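Enterochelin esterase (Salmonella enterica subsp. enterica serovar Typhimurium, PDB 3MGA) probably hydrolyses the ester bonds of the siderophore ferric enterobactin, which would let the bacterium release the iron it carries. Local coordinates at residues A[90-95]-A[158-163]. Numbering follows the deposited sequence.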
loop_
_atom_site.group_PDB
_atom_site.type_symbol
_atom_site.label_atom_id
_atom_site.label_comp_id
_atom_site.label_asym_id
_atom_site.label_seq_id
_atom_site.Cartn_x
_atom_site.Cartn_y
_atom_site.Cartn_z
ATOM N N ASN A 90 2.438 14.791 -9.879
ATOM C CA ASN A 90 1.572 14.289 -8.823
ATOM C C ASN A 90 2.045 12.975 -8.187
ATOM O O ASN A 90 1.398 12.452 -7.273
ATOM C CB ASN A 90 0.175 14.084 -9.400
ATOM C CG ASN A 90 -0.435 15.374 -9.944
ATOM O OD1 ASN A 90 -0.310 16.443 -9.346
ATOM N ND2 ASN A 90 -1.134 15.265 -11.067
ATOM N N TRP A 91 3.181 12.471 -8.649
ATOM C CA TRP A 91 3.724 11.204 -8.189
ATOM C C TRP A 91 4.319 11.175 -6.780
ATOM O O TRP A 91 4.855 12.158 -6.279
ATOM C CB TRP A 91 4.798 10.727 -9.176
ATOM C CG TRP A 91 5.356 9.384 -8.863
ATOM C CD1 TRP A 91 4.858 8.191 -9.261
ATOM C CD2 TRP A 91 6.528 9.099 -8.092
ATOM N NE1 TRP A 91 5.642 7.168 -8.788
ATOM C CE2 TRP A 91 6.676 7.701 -8.065
ATOM C CE3 TRP A 91 7.460 9.890 -7.410
ATOM C CZ2 TRP A 91 7.724 7.069 -7.390
ATOM C CZ3 TRP A 91 8.507 9.263 -6.742
ATOM C CH2 TRP A 91 8.626 7.865 -6.732
ATOM N N ARG A 92 4.217 9.996 -6.177
ATOM C CA ARG A 92 4.733 9.701 -4.852
ATOM C C ARG A 92 5.021 8.213 -4.817
ATOM O O ARG A 92 4.254 7.420 -5.360
ATOM C CB ARG A 92 3.716 10.099 -3.787
ATOM C CG ARG A 92 3.986 9.608 -2.364
ATOM C CD ARG A 92 3.310 10.587 -1.360
ATOM N NE ARG A 92 1.905 10.764 -1.678
ATOM C CZ ARG A 92 1.162 11.807 -1.341
ATOM N NH1 ARG A 92 1.673 12.848 -0.694
ATOM N NH2 ARG A 92 -0.111 11.820 -1.700
ATOM N N GLY A 93 6.135 7.833 -4.207
ATOM C CA GLY A 93 6.477 6.426 -4.130
ATOM C C GLY A 93 7.715 6.105 -3.328
ATOM O O GLY A 93 8.499 6.985 -2.998
ATOM N N SER A 94 7.867 4.822 -3.022
ATOM C CA SER A 94 8.988 4.316 -2.257
ATOM C C SER A 94 10.108 3.932 -3.190
ATOM O O SER A 94 9.882 3.674 -4.383
ATOM C CB SER A 94 8.584 3.054 -1.495
ATOM O OG SER A 94 7.458 3.279 -0.679
ATOM N N TYR A 95 11.320 3.889 -2.651
ATOM C CA TYR A 95 12.467 3.463 -3.438
ATOM C C TYR A 95 13.542 2.970 -2.490
ATOM O O TYR A 95 13.483 3.218 -1.281
ATOM C CB TYR A 95 13.009 4.593 -4.329
ATOM C CG TYR A 95 13.695 5.704 -3.565
ATOM C CD1 TYR A 95 12.966 6.729 -2.981
ATOM C CD2 TYR A 95 15.078 5.728 -3.434
ATOM C CE1 TYR A 95 13.602 7.747 -2.272
ATOM C CE2 TYR A 95 15.716 6.739 -2.739
ATOM C CZ TYR A 95 14.979 7.742 -2.154
ATOM O OH TYR A 95 15.625 8.743 -1.460
ATOM N N PRO A 158 -0.747 14.677 -3.984
ATOM C CA PRO A 158 -1.891 15.136 -3.172
ATOM C C PRO A 158 -1.671 14.976 -1.672
ATOM O O PRO A 158 -0.927 14.097 -1.243
ATOM C CB PRO A 158 -3.036 14.236 -3.649
ATOM C CG PRO A 158 -2.343 12.970 -4.056
ATOM C CD PRO A 158 -1.043 13.417 -4.685
ATOM N N LEU A 159 -2.303 15.830 -0.879
ATOM C CA LEU A 159 -2.162 15.741 0.565
ATOM C C LEU A 159 -2.666 14.378 1.065
ATOM O O LEU A 159 -3.613 13.815 0.507
ATOM C CB LEU A 159 -2.926 16.873 1.266
ATOM C CG LEU A 159 -2.447 18.317 1.063
ATOM C CD1 LEU A 159 -3.386 19.307 1.800
ATOM C CD2 LEU A 159 -1.002 18.499 1.529
ATOM N N GLN A 160 -1.998 13.857 2.092
ATOM C CA GLN A 160 -2.349 12.584 2.734
ATOM C C GLN A 160 -2.945 12.916 4.097
ATOM O O GLN A 160 -2.212 13.077 5.056
ATOM C CB GLN A 160 -1.111 11.724 2.878
ATOM C CG GLN A 160 -0.555 11.354 1.530
ATOM C CD GLN A 160 0.508 10.304 1.586
ATOM O OE1 GLN A 160 1.466 10.397 2.353
ATOM N NE2 GLN A 160 0.375 9.307 0.734
ATOM N N PRO A 161 -4.288 13.002 4.181
ATOM C CA PRO A 161 -4.979 13.410 5.399
ATOM C C PRO A 161 -4.537 12.681 6.652
ATOM O O PRO A 161 -4.495 11.448 6.663
ATOM C CB PRO A 161 -6.457 13.091 5.098
ATOM C CG PRO A 161 -6.545 12.929 3.639
ATOM C CD PRO A 161 -5.225 12.387 3.221
ATOM N N GLY A 162 -4.201 13.456 7.689
ATOM C CA GLY A 162 -3.788 12.922 8.976
ATOM C C GLY A 162 -2.299 12.694 9.105
ATOM O O GLY A 162 -1.714 12.942 10.169
ATOM N N TRP A 163 -1.684 12.215 8.023
ATOM C CA TRP A 163 -0.257 11.936 8.002
ATOM C C TRP A 163 0.565 13.224 7.978
ATOM O O TRP A 163 1.746 13.208 8.327
ATOM C CB TRP A 163 0.096 11.046 6.798
ATOM C CG TRP A 163 -0.656 9.754 6.799
ATOM C CD1 TRP A 163 -1.846 9.495 6.179
ATOM C CD2 TRP A 163 -0.290 8.559 7.485
ATOM N NE1 TRP A 163 -2.235 8.201 6.428
ATOM C CE2 TRP A 163 -1.296 7.605 7.229
ATOM C CE3 TRP A 163 0.801 8.195 8.285
ATOM C CZ2 TRP A 163 -1.244 6.309 7.741
ATOM C CZ3 TRP A 163 0.859 6.907 8.795
ATOM C CH2 TRP A 163 -0.161 5.976 8.519
#
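The start of strand 92-100, with R92 in its first position, faces the irregular chain 158-163 across a narrow front, the backbones coming nearest where the CA atoms of N90 and P158 lie 6.7 Å apart. R92 bridges the gap. Its CG stands anti to the backbone N (chi1 168°), which sends the chain out toward the loop, and a bend at chi3 turns the guanidinium so that both terminal nitrogens point at one carbonyl oxygen. R92 NH2 gives P158 O a hydrogen bond of good direction (152°), modelled at 2.5 Å, a length too short to be trusted. NH1 adds a weak, more bent one of 2.9 Å to the same atom. P158 O lies beside the guanidinium, close to level with it. Q160 reaches in against the run of R92 and lays its amide over one face of the same group, the two planes 20° apart in an offset stack. Q160 CG lies 3.3 Å from R92 NH2, while NE2 covers the other end of the group, 3.2 Å from R92 NE. Those two nitrogens are both donors, so their closeness is stacking; the amide spends its polar atoms on helix 385-399, with OE1 accepting from R389 NE and NE2 donating to L386 O. The ring of P158 flanks the guanidinium, its CG 3.4 Å from R92 NH2, and its CD packs on N90 O at 3.7 Å. E153, in the neighbouring strand 148-153, offers R92 NH1 a long, weak ion pair. A sheet of the N-terminal, E-set-related region is thus joined through the following loop to a helix of the putative esterase, α/β-hydrolase region. Chemically, one well-directed and one weak N-H...O contact to the same carbonyl, against a stacked amide tied down by the helix, probably limit the rotation of the guanidinium, whose charge probably polarises P158 O.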